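PDB 4FID: G protein alpha subunit from Entamoeba histolytica, which is a heterotrimeric G-protein alpha subunit that binds guanine nucleotides and probably hydrolyses GTP and relays signals from membrane receptors. Local coordinates for residues L115-K120 with L235-L240; K18-K23 with D140-R145; I151-F156 with S180-V185. One frame throughout, in Å; residues are numbered along the deposited sequence.

Contact 1: L115-K120 with L235-L240; sequences LPDCAK and LNKMDL. With GDP (guanosine-5'-diphosphate), chain C.
Asp117 and Lys237 form a salt bridge beside GDP. It joins the all-helical domain to the Ras-like domain. The two side chains come from opposite directions, and Lys237 NZ lies 2.8 Å from Asp117 OD1. The ammonium reaches OD1 from the syn side, 29° out of the carboxylate plane.

The tight part of the site is built by 235-240. Asn236, Lys237 and Asp239 belong to the NKxD motif of GTP-binding proteins, with selenomethionine Met238 as its variable third residue. The Lys237 chain is extended beyond CG and runs over one face of the guanine. Its CG is 3.7 Å from C5 of GDP, and its CE is 3.6 Å from N9. NZ is thus carried past the base to Asp117, and it also bonds to Glu15 O. Asn236 ND2 donates to N7 of GDP at 2.9 Å, while Asn236 OD1 is engaged by Thr307 and Ala309. Asp239 faces the other end of the base. Its OD1 accepts from N1 and its OD2 from N2 of GDP, the latter at 3.2 Å. With chi1 at 50°, its carboxylate is turned between backbone N and carbonyl carbon and toward the guanine edge.

Lys237 is buried, whereas Asp117 and Leu240 form the more solvent-accessible margin. There Leu240 CD1 lies against Asp117 OD1 and 3.5 Å from N2 of GDP. Only about 103 Å² is buried between the segments, summed over both. Arg145 makes a further long, weak ion pair with Asp117.

Asp239 matches the donors of the purine, as expected for guanine selectivity. Asp117 probably helps balance the positive charges of Lys237 and Arg145, and the bridge probably helps hold the two domains together beside the bound nucleotide.

Contact 2: K18-K23 with D140-R145; sequences KSTIAK and DLIHNR. With GDP (guanosine-5'-diphosphate), chain C.
The P-loop helix 18-28 packs against helix 138-143 beside the nucleotide, through Thr20 and Lys23 on one side and Leu141 and Ile142 on the other. This is a buried seam between the Ras-like and all-helical domains. The Thr20 and Ile142 side chains cross at about a right angle, with their CG2 methyls 4.0 Å apart. Thr20 CG2 also lies 3.7 Å from Ile142 O. Lys23 CB rests near Ile142 CD1, and the extended Lys23 chain brings its CD near Leu141 O. No hydrogen bond joins the two segments directly.

GDP bridges them instead. Thr20 chi1 of -57° puts OG1 beside its own backbone N, and both atoms reach O1A of GDP. The OG1 bond is 2.9 Å; the one from N is weak. Ser19 N donates to O3B of GDP at 3.0 Å. Lys18 NZ adds a weak bond to the same oxygen and a salt bridge to Asp167. Ser19 is also a predicted magnesium ligand.

The other segment holds the ribose. Ile142 O lies 3.2 Å from O2' of GDP, at hydrogen-bonding distance. The poorly ordered Arg145 bends at chi2 and chi3, bringing its guanidinium edge to the sugar. Arg145 NE donates to O3' of GDP at 3.2 Å, with an N-H...O angle of 148°.

Contact 3: I151-F156 with S180-V185; sequences IHEYDF and SFFSDV
Ile151 meets Phe182 at the start of the first segment, just before strand 152-157. Its CG1 is anti to the backbone N, with chi1 at -158°. This sends CD1 toward the loop 180-185. CD1 reaches the edge of the Phe182 ring, near the ring plane, and lies 3.8 Å from Phe182 CE1.

His152 begins the strand. Glu153 then points back to the loop, its chain extended beyond CG. Its OE2 is 3.7 Å from Phe182 CE2, and the carboxylate and ring planes are 69° apart. This is a contact without a hydrogen bond. The polar partner of Glu153 OE2 is His164 NE2, on the next strand. Tyr154 turns to the other side and bonds through OH to Ala22 O. The strand runs on through Asp155 to the buried Phe156.

Phe182 thus receives a methyl and a carboxylate from the first segment. One face of its ring is covered by its neighbour Phe181, whose CD1 stands 3.5 Å above the plane, over the centre. Glu153 and Phe182 also touch crystal neighbours, so the lattice may influence these side chains.

This is a surface contact at a beta hairpin. Strand 152-157, outermost in the sheet, pairs antiparallel with strand 162-167. The loop follows helix 172-175, in what corresponds to the switch II region of other G-alpha subunits, and leads into strand 187-193. Phe182 reaches in over Ile166 of strand 162-167 and Met9 of strand 6-12.

Contacts 1 and 2 lie on the nucleotide, with centres 11 Å apart. Their segments alternate along the chain, each joining a Ras-like element to one of the helical domain. Both touch the same GDP. Together they probably help hold the two domains around it. Contact 3 belongs to the Ras-like domain alone. Its centre is 19 Å from that of contact 2 and 27 Å from that of contact 1. It comes after contact 2 in sequence and is nested within the loop closed by contact 1. Contacts 1 and 3 reach the same sheet. Contact 3 touches contact 2 where strand 152-157 meets helix 18-28.

Contact 1: L115-K120 with L235-L240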
loop_
_atom_site.group_PDB
_atom_site.type_symbol
_atom_site.label_atom_id
_atom_site.label_comp_id
_atom_site.label_asym_id
_atom_site.label_seq_id
_atom_site.Cartn_x
_atom_site.Cartn_y
_atom_site.Cartn_z
ATOM N N LEU A 115 -2.851 -2.561 13.249
ATOM C CA LEU A 115 -4.107 -2.026 12.751
ATOM C C LEU A 115 -4.023 -1.718 11.254
ATOM O O LEU A 115 -3.205 -0.907 10.818
ATOM C CB LEU A 115 -4.464 -0.760 13.519
ATOM C CG LEU A 115 -5.857 -0.208 13.234
ATOM C CD1 LEU A 115 -6.884 -1.118 13.879
ATOM C CD2 LEU A 115 -5.990 1.230 13.730
ATOM N N PRO A 116 -4.875 -2.366 10.455
ATOM C CA PRO A 116 -4.887 -2.103 9.006
ATOM C C PRO A 116 -4.957 -0.597 8.694
ATOM O O PRO A 116 -5.643 0.146 9.389
ATOM C CB PRO A 116 -6.161 -2.820 8.535
ATOM C CG PRO A 116 -6.402 -3.892 9.572
ATOM C CD PRO A 116 -5.940 -3.298 10.871
ATOM N N ASP A 117 -4.237 -0.156 7.673
ATOM C CA ASP A 117 -4.201 1.260 7.278
ATOM C C ASP A 117 -5.586 1.855 7.005
ATOM O O ASP A 117 -5.780 3.068 7.113
ATOM C CB ASP A 117 -3.341 1.446 6.014
ATOM C CG ASP A 117 -1.857 1.102 6.234
ATOM O OD1 ASP A 117 -1.068 1.210 5.264
ATOM O OD2 ASP A 117 -1.477 0.727 7.367
ATOM N N CYS A 118 -6.540 1.006 6.634
ATOM C CA CYS A 118 -7.823 1.486 6.156
ATOM C C CYS A 118 -8.809 1.813 7.287
ATOM O O CYS A 118 -9.953 2.214 7.019
ATOM C CB CYS A 118 -8.441 0.452 5.221
ATOM S SG CYS A 118 -8.785 -1.114 6.045
ATOM N N ALA A 119 -8.364 1.654 8.535
ATOM C CA ALA A 119 -9.261 1.734 9.686
ATOM C C ALA A 119 -10.038 3.048 9.767
ATOM O O ALA A 119 -11.276 3.051 9.721
ATOM C CB ALA A 119 -8.514 1.472 10.981
ATOM N N LYS A 120 -9.313 4.154 9.892
ATOM C CA LYS A 120 -9.915 5.484 9.954
ATOM C C LYS A 120 -10.845 5.752 8.773
ATOM O O LYS A 120 -11.952 6.270 8.955
ATOM C CB LYS A 120 -8.837 6.560 10.020
ATOM C CG LYS A 120 -9.368 7.988 9.875
ATOM C CD LYS A 120 -8.312 8.990 10.322
ATOM C CE LYS A 120 -8.721 10.430 10.034
ATOM N NZ LYS A 120 -7.681 11.408 10.480
ATOM N N LEU A 235 8.746 4.540 -3.369
ATOM C CA LEU A 235 8.810 4.548 -1.926
ATOM C C LEU A 235 7.431 4.977 -1.467
ATOM O O LEU A 235 7.100 6.166 -1.424
ATOM C CB LEU A 235 9.893 5.524 -1.471
ATOM C CG LEU A 235 11.237 5.132 -2.104
ATOM C CD1 LEU A 235 12.211 6.324 -2.196
ATOM C CD2 LEU A 235 11.863 3.974 -1.347
ATOM N N ASN A 236 6.616 3.995 -1.137
ATOM C CA ASN A 236 5.195 4.234 -0.967
ATOM C C ASN A 236 4.805 4.524 0.472
ATOM O O ASN A 236 5.563 4.223 1.422
ATOM C CB ASN A 236 4.413 3.035 -1.486
ATOM C CG ASN A 236 2.958 3.341 -1.685
ATOM O OD1 ASN A 236 2.602 4.415 -2.180
ATOM N ND2 ASN A 236 2.096 2.386 -1.319
ATOM N N LYS A 237 3.626 5.120 0.621
ATOM C CA LYS A 237 3.084 5.478 1.932
ATOM C C LYS A 237 3.857 6.613 2.568
ATOM O O LYS A 237 4.066 6.622 3.776
ATOM C CB LYS A 237 3.031 4.264 2.865
ATOM C CG LYS A 237 2.248 3.074 2.251
ATOM C CD LYS A 237 1.995 1.982 3.287
ATOM C CE LYS A 237 1.061 0.906 2.760
ATOM N NZ LYS A 237 0.867 -0.183 3.750
HETATM N N MSE A 238 4.257 7.576 1.738
HETATM C CA MSE A 238 4.987 8.740 2.221
HETATM C C MSE A 238 4.152 9.519 3.254
HETATM O O MSE A 238 4.692 10.048 4.242
HETATM C CB MSE A 238 5.439 9.633 1.050
HETATM C CG MSE A 238 6.154 10.924 1.472
HETATM SE SE MSE A 238 8.017 10.763 2.091
HETATM C CE MSE A 238 8.467 12.667 2.200
ATOM N N ASP A 239 2.845 9.561 3.057
ATOM C CA ASP A 239 1.943 10.192 4.032
ATOM C C ASP A 239 2.041 9.542 5.419
ATOM O O ASP A 239 2.258 10.240 6.430
ATOM C CB ASP A 239 0.475 10.213 3.527
ATOM C CG ASP A 239 -0.025 8.829 3.019
ATOM O OD1 ASP A 239 0.773 8.035 2.453
ATOM O OD2 ASP A 239 -1.242 8.552 3.173
ATOM N N LEU A 240 1.905 8.210 5.449
ATOM C CA LEU A 240 1.956 7.434 6.683
ATOM C C LEU A 240 3.307 7.579 7.335
ATOM O O LEU A 240 3.415 7.660 8.557
ATOM C CB LEU A 240 1.664 5.960 6.413
ATOM C CG LEU A 240 0.220 5.697 5.966
ATOM C CD1 LEU A 240 -0.056 4.200 5.751
ATOM C CD2 LEU A 240 -0.760 6.306 6.986
HETATM P PB GDP C . -0.029 -5.658 -1.707
HETATM O O1B GDP C . -1.218 -6.379 -2.290
HETATM O O2B GDP C . 0.735 -6.606 -0.812
HETATM O O3B GDP C . 0.844 -5.221 -2.857
HETATM O O3A GDP C . -0.462 -4.363 -0.818
HETATM P PA GDP C . -1.937 -3.674 -0.842
HETATM O O1A GDP C . -2.137 -2.829 -2.083
HETATM O O2A GDP C . -3.038 -4.714 -0.731
HETATM O "O5'" GDP C . -1.954 -2.757 0.493
HETATM C "C5'" GDP C . -2.956 -2.964 1.493
HETATM C "C4'" GDP C . -3.349 -1.667 2.217
HETATM O "O4'" GDP C . -2.348 -0.645 2.102
HETATM C "C3'" GDP C . -4.660 -1.077 1.696
HETATM O "O3'" GDP C . -5.590 -0.925 2.787
HETATM C "C2'" GDP C . -4.273 0.266 1.092
HETATM O "O2'" GDP C . -5.323 1.238 1.246
HETATM C "C1'" GDP C . -2.984 0.611 1.844
HETATM N N9 GDP C . -2.099 1.551 1.094
HETATM C C8 GDP C . -1.379 1.311 -0.024
HETATM N N7 GDP C . -0.687 2.417 -0.413
HETATM C C5 GDP C . -0.959 3.396 0.470
HETATM C C6 GDP C . -0.579 4.820 0.663
HETATM O O6 GDP C . 0.199 5.392 -0.121
HETATM N N1 GDP C . -1.097 5.485 1.701
HETATM C C2 GDP C . -1.934 4.898 2.580
HETATM N N2 GDP C . -2.405 5.631 3.614
HETATM N N3 GDP C . -2.327 3.602 2.475
HETATM C C4 GDP C . -1.883 2.819 1.461
#

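Contact 2: K18-K23 with D140-R145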
loop_
_atom_site.group_PDB
_atom_site.type_symbol
_atom_site.label_atom_id
_atom_site.label_comp_id
_atom_site.label_asym_id
_atom_site.label_seq_id
_atom_site.Cartn_x
_atom_site.Cartn_y
_atom_site.Cartn_z
ATOM N N LYS A 18 1.512 -2.159 -3.385
ATOM C CA LYS A 18 1.675 -2.305 -4.838
ATOM C C LYS A 18 0.358 -2.637 -5.529
ATOM O O LYS A 18 0.130 -2.259 -6.691
ATOM C CB LYS A 18 2.779 -3.314 -5.176
ATOM C CG LYS A 18 2.333 -4.640 -5.716
ATOM C CD LYS A 18 3.530 -5.623 -5.777
ATOM C CE LYS A 18 3.194 -6.959 -5.122
ATOM N NZ LYS A 18 1.724 -7.264 -5.238
ATOM N N SER A 19 -0.522 -3.321 -4.804
ATOM C CA SER A 19 -1.853 -3.658 -5.321
ATOM C C SER A 19 -2.732 -2.406 -5.404
ATOM O O SER A 19 -3.547 -2.263 -6.306
ATOM C CB SER A 19 -2.497 -4.766 -4.476
ATOM O OG SER A 19 -3.815 -4.431 -4.074
ATOM N N THR A 20 -2.533 -1.477 -4.478
ATOM C CA THR A 20 -3.227 -0.203 -4.541
ATOM C C THR A 20 -2.759 0.631 -5.735
ATOM O O THR A 20 -3.545 1.309 -6.393
ATOM C CB THR A 20 -2.975 0.605 -3.291
ATOM O OG1 THR A 20 -3.372 -0.157 -2.139
ATOM C CG2 THR A 20 -3.758 1.930 -3.375
ATOM N N ILE A 21 -1.467 0.581 -6.018
ATOM C CA ILE A 21 -0.971 1.253 -7.202
ATOM C C ILE A 21 -1.647 0.700 -8.472
ATOM O O ILE A 21 -2.011 1.457 -9.361
ATOM C CB ILE A 21 0.542 1.073 -7.323
ATOM C CG1 ILE A 21 1.247 1.601 -6.068
ATOM C CG2 ILE A 21 1.044 1.712 -8.613
ATOM C CD1 ILE A 21 1.245 3.094 -5.957
ATOM N N ALA A 22 -1.792 -0.621 -8.552
ATOM C CA ALA A 22 -2.368 -1.267 -9.727
ATOM C C ALA A 22 -3.848 -0.928 -9.943
ATOM O O ALA A 22 -4.291 -0.737 -11.079
ATOM C CB ALA A 22 -2.173 -2.772 -9.650
ATOM N N LYS A 23 -4.616 -0.873 -8.864
ATOM C CA LYS A 23 -6.008 -0.448 -8.968
ATOM C C LYS A 23 -6.080 1.024 -9.379
ATOM O O LYS A 23 -6.941 1.437 -10.149
ATOM C CB LYS A 23 -6.739 -0.658 -7.643
ATOM C CG LYS A 23 -7.240 -2.063 -7.436
ATOM C CD LYS A 23 -7.679 -2.269 -6.011
ATOM C CE LYS A 23 -7.875 -3.750 -5.717
ATOM N NZ LYS A 23 -7.596 -4.058 -4.283
ATOM N N ASP A 140 -13.544 3.329 -2.188
ATOM C CA ASP A 140 -13.520 2.260 -1.195
ATOM C C ASP A 140 -12.511 1.185 -1.589
ATOM O O ASP A 140 -11.749 0.717 -0.760
ATOM C CB ASP A 140 -14.921 1.643 -1.013
ATOM C CG ASP A 140 -15.944 2.654 -0.483
ATOM O OD1 ASP A 140 -15.496 3.686 0.065
ATOM O OD2 ASP A 140 -17.179 2.430 -0.613
ATOM N N LEU A 141 -12.505 0.787 -2.857
ATOM C CA LEU A 141 -11.602 -0.276 -3.296
ATOM C C LEU A 141 -10.138 0.137 -3.161
ATOM O O LEU A 141 -9.277 -0.715 -2.903
ATOM C CB LEU A 141 -11.880 -0.682 -4.744
ATOM C CG LEU A 141 -12.777 -1.877 -5.074
ATOM C CD1 LEU A 141 -14.092 -1.837 -4.290
ATOM C CD2 LEU A 141 -13.036 -1.950 -6.598
ATOM N N ILE A 142 -9.858 1.431 -3.358
ATOM C CA ILE A 142 -8.512 1.958 -3.193
ATOM C C ILE A 142 -8.054 1.792 -1.751
ATOM O O ILE A 142 -6.914 1.395 -1.491
ATOM C CB ILE A 142 -8.424 3.469 -3.541
ATOM C CG1 ILE A 142 -8.562 3.703 -5.055
ATOM C CG2 ILE A 142 -7.126 4.101 -2.949
ATOM C CD1 ILE A 142 -7.547 2.967 -5.857
ATOM N N HIS A 143 -8.955 2.081 -0.813
ATOM C CA HIS A 143 -8.584 2.125 0.601
ATOM C C HIS A 143 -8.722 0.803 1.326
ATOM O O HIS A 143 -8.179 0.627 2.418
ATOM C CB HIS A 143 -9.400 3.174 1.347
ATOM C CG HIS A 143 -8.986 4.570 1.048
ATOM N ND1 HIS A 143 -9.510 5.292 -0.006
ATOM C CD2 HIS A 143 -8.103 5.385 1.666
ATOM C CE1 HIS A 143 -8.960 6.495 -0.026
ATOM N NE2 HIS A 143 -8.106 6.577 0.979
ATOM N N ASN A 144 -9.458 -0.127 0.750
ATOM C CA ASN A 144 -9.679 -1.365 1.467
ATOM C C ASN A 144 -8.538 -2.346 1.322
ATOM O O ASN A 144 -7.891 -2.429 0.283
ATOM C CB ASN A 144 -10.983 -2.027 1.076
ATOM C CG ASN A 144 -11.389 -3.088 2.065
ATOM O OD1 ASN A 144 -11.473 -2.806 3.260
ATOM N ND2 ASN A 144 -11.632 -4.323 1.585
ATOM N N ARG A 145 -8.303 -3.101 2.384
ATOM C CA ARG A 145 -7.276 -4.121 2.370
ATOM C C ARG A 145 -7.768 -5.392 1.672
ATOM O O ARG A 145 -8.791 -5.963 2.056
ATOM C CB ARG A 145 -6.836 -4.405 3.808
ATOM C CG ARG A 145 -6.624 -3.123 4.613
ATOM C CD ARG A 145 -5.471 -3.246 5.600
ATOM N NE ARG A 145 -4.236 -2.603 5.148
ATOM C CZ ARG A 145 -3.055 -2.767 5.742
ATOM N NH1 ARG A 145 -2.953 -3.557 6.805
ATOM N NH2 ARG A 145 -1.974 -2.155 5.271
HETATM P PB GDP C . -0.029 -5.658 -1.707
HETATM O O1B GDP C . -1.218 -6.379 -2.290
HETATM O O2B GDP C . 0.735 -6.606 -0.812
HETATM O O3B GDP C . 0.844 -5.221 -2.857
HETATM O O3A GDP C . -0.462 -4.363 -0.818
HETATM P PA GDP C . -1.937 -3.674 -0.842
HETATM O O1A GDP C . -2.137 -2.829 -2.083
HETATM O O2A GDP C . -3.038 -4.714 -0.731
HETATM O "O5'" GDP C . -1.954 -2.757 0.493
HETATM C "C5'" GDP C . -2.956 -2.964 1.493
HETATM C "C4'" GDP C . -3.349 -1.667 2.217
HETATM O "O4'" GDP C . -2.348 -0.645 2.102
HETATM C "C3'" GDP C . -4.660 -1.077 1.696
HETATM O "O3'" GDP C . -5.590 -0.925 2.787
HETATM C "C2'" GDP C . -4.273 0.266 1.092
HETATM O "O2'" GDP C . -5.323 1.238 1.246
HETATM C "C1'" GDP C . -2.984 0.611 1.844
HETATM N N9 GDP C . -2.099 1.551 1.094
HETATM C C8 GDP C . -1.379 1.311 -0.024
HETATM N N7 GDP C . -0.687 2.417 -0.413
HETATM C C5 GDP C . -0.959 3.396 0.470
HETATM C C6 GDP C . -0.579 4.820 0.663
HETATM O O6 GDP C . 0.199 5.392 -0.121
HETATM N N1 GDP C . -1.097 5.485 1.701
HETATM C C2 GDP C . -1.934 4.898 2.580
HETATM N N2 GDP C . -2.405 5.631 3.614
HETATM N N3 GDP C . -2.327 3.602 2.475
HETATM C C4 GDP C . -1.883 2.819 1.461
#

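Contact 3: I151-F156 with S180-V185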
loop_
_atom_site.group_PDB
_atom_site.type_symbol
_atom_site.label_atom_id
_atom_site.label_comp_id
_atom_site.label_asym_id
_atom_site.label_seq_id
_atom_site.Cartn_x
_atom_site.Cartn_y
_atom_site.Cartn_z
ATOM N N ILE A 151 -1.233 -12.971 -9.474
ATOM C CA ILE A 151 -0.889 -12.722 -10.862
ATOM C C ILE A 151 -2.018 -11.979 -11.562
ATOM O O ILE A 151 -2.998 -12.565 -11.986
ATOM C CB ILE A 151 -0.425 -13.992 -11.617
ATOM C CG1 ILE A 151 0.406 -13.587 -12.829
ATOM C CG2 ILE A 151 -1.600 -14.902 -11.995
ATOM C CD1 ILE A 151 1.581 -12.734 -12.463
ATOM N N HIS A 152 -1.877 -10.666 -11.650
ATOM C CA HIS A 152 -2.906 -9.832 -12.253
ATOM C C HIS A 152 -2.343 -9.085 -13.445
ATOM O O HIS A 152 -1.306 -8.430 -13.340
ATOM C CB HIS A 152 -3.442 -8.826 -11.236
ATOM C CG HIS A 152 -4.137 -9.453 -10.070
ATOM N ND1 HIS A 152 -5.509 -9.559 -9.992
ATOM C CD2 HIS A 152 -3.653 -10.003 -8.932
ATOM C CE1 HIS A 152 -5.840 -10.148 -8.857
ATOM N NE2 HIS A 152 -4.732 -10.429 -8.195
ATOM N N GLU A 153 -3.027 -9.186 -14.577
ATOM C CA GLU A 153 -2.618 -8.486 -15.785
ATOM C C GLU A 153 -3.686 -7.489 -16.153
ATOM O O GLU A 153 -4.861 -7.709 -15.873
ATOM C CB GLU A 153 -2.426 -9.473 -16.944
ATOM C CG GLU A 153 -1.352 -10.524 -16.688
ATOM C CD GLU A 153 -0.945 -11.305 -17.939
ATOM O OE1 GLU A 153 -1.376 -12.464 -18.078
ATOM O OE2 GLU A 153 -0.176 -10.775 -18.770
ATOM N N TYR A 154 -3.278 -6.379 -16.750
ATOM C CA TYR A 154 -4.200 -5.588 -17.564
ATOM C C TYR A 154 -3.544 -4.513 -18.404
ATOM O O TYR A 154 -2.357 -4.222 -18.262
ATOM C CB TYR A 154 -5.400 -5.018 -16.796
ATOM C CG TYR A 154 -5.151 -4.576 -15.376
ATOM C CD1 TYR A 154 -4.525 -3.369 -15.094
ATOM C CD2 TYR A 154 -5.605 -5.348 -14.309
ATOM C CE1 TYR A 154 -4.330 -2.965 -13.787
ATOM C CE2 TYR A 154 -5.416 -4.955 -13.007
ATOM C CZ TYR A 154 -4.781 -3.771 -12.749
ATOM O OH TYR A 154 -4.604 -3.406 -11.439
ATOM N N ASP A 155 -4.341 -3.951 -19.302
ATOM C CA ASP A 155 -3.871 -2.939 -20.222
ATOM C C ASP A 155 -4.515 -1.605 -19.897
ATOM O O ASP A 155 -5.678 -1.549 -19.500
ATOM C CB ASP A 155 -4.207 -3.346 -21.655
ATOM C CG ASP A 155 -3.752 -4.749 -21.973
ATOM O OD1 ASP A 155 -2.538 -4.965 -22.202
ATOM O OD2 ASP A 155 -4.608 -5.646 -21.968
ATOM N N PHE A 156 -3.730 -0.544 -20.037
ATOM C CA PHE A 156 -4.256 0.810 -20.059
ATOM C C PHE A 156 -3.600 1.588 -21.205
ATOM O O PHE A 156 -2.827 1.027 -21.987
ATOM C CB PHE A 156 -4.062 1.508 -18.709
ATOM C CG PHE A 156 -2.696 1.334 -18.122
ATOM C CD1 PHE A 156 -2.349 0.164 -17.474
ATOM C CD2 PHE A 156 -1.758 2.350 -18.202
ATOM C CE1 PHE A 156 -1.078 0.005 -16.932
ATOM C CE2 PHE A 156 -0.490 2.198 -17.658
ATOM C CZ PHE A 156 -0.151 1.026 -17.023
ATOM N N SER A 180 10.502 -14.884 -14.186
ATOM C CA SER A 180 11.177 -15.483 -15.331
ATOM C C SER A 180 10.248 -16.031 -16.409
ATOM O O SER A 180 10.713 -16.503 -17.456
ATOM C CB SER A 180 12.128 -16.594 -14.877
ATOM O OG SER A 180 11.420 -17.681 -14.297
ATOM N N PHE A 181 8.945 -15.984 -16.157
ATOM C CA PHE A 181 7.974 -16.492 -17.119
ATOM C C PHE A 181 7.705 -15.418 -18.150
ATOM O O PHE A 181 7.642 -15.696 -19.349
ATOM C CB PHE A 181 6.695 -16.922 -16.403
ATOM C CG PHE A 181 5.483 -17.021 -17.288
ATOM C CD1 PHE A 181 4.698 -15.912 -17.530
ATOM C CD2 PHE A 181 5.100 -18.235 -17.829
ATOM C CE1 PHE A 181 3.564 -16.005 -18.317
ATOM C CE2 PHE A 181 3.976 -18.337 -18.627
ATOM C CZ PHE A 181 3.202 -17.234 -18.860
ATOM N N PHE A 182 7.596 -14.180 -17.674
ATOM C CA PHE A 182 7.351 -13.040 -18.553
ATOM C C PHE A 182 8.614 -12.596 -19.296
ATOM O O PHE A 182 9.642 -12.254 -18.687
ATOM C CB PHE A 182 6.717 -11.882 -17.767
ATOM C CG PHE A 182 5.326 -12.179 -17.307
ATOM C CD1 PHE A 182 5.079 -12.543 -15.996
ATOM C CD2 PHE A 182 4.264 -12.157 -18.210
ATOM C CE1 PHE A 182 3.794 -12.851 -15.585
ATOM C CE2 PHE A 182 2.982 -12.464 -17.809
ATOM C CZ PHE A 182 2.743 -12.813 -16.495
ATOM N N SER A 183 8.532 -12.629 -20.624
ATOM C CA SER A 183 9.649 -12.234 -21.474
ATOM C C SER A 183 9.475 -10.804 -21.986
ATOM O O SER A 183 8.346 -10.340 -22.198
ATOM C CB SER A 183 9.802 -13.196 -22.663
ATOM O OG SER A 183 10.432 -14.410 -22.281
ATOM N N ASP A 184 10.599 -10.114 -22.172
ATOM C CA ASP A 184 10.590 -8.793 -22.787
ATOM C C ASP A 184 9.831 -7.774 -21.937
ATOM O O ASP A 184 8.932 -7.080 -22.430
ATOM C CB ASP A 184 9.980 -8.862 -24.197
ATOM C CG ASP A 184 10.799 -9.726 -25.156
ATOM O OD1 ASP A 184 12.041 -9.779 -25.011
ATOM O OD2 ASP A 184 10.194 -10.345 -26.062
ATOM N N VAL A 185 10.191 -7.689 -20.658
ATOM C CA VAL A 185 9.622 -6.671 -19.778
ATOM C C VAL A 185 10.413 -5.374 -19.921
ATOM O O VAL A 185 11.629 -5.365 -19.763
ATOM C CB VAL A 185 9.598 -7.145 -18.312
ATOM C CG1 VAL A 185 9.200 -6.018 -17.386
ATOM C CG2 VAL A 185 8.638 -8.313 -18.161
#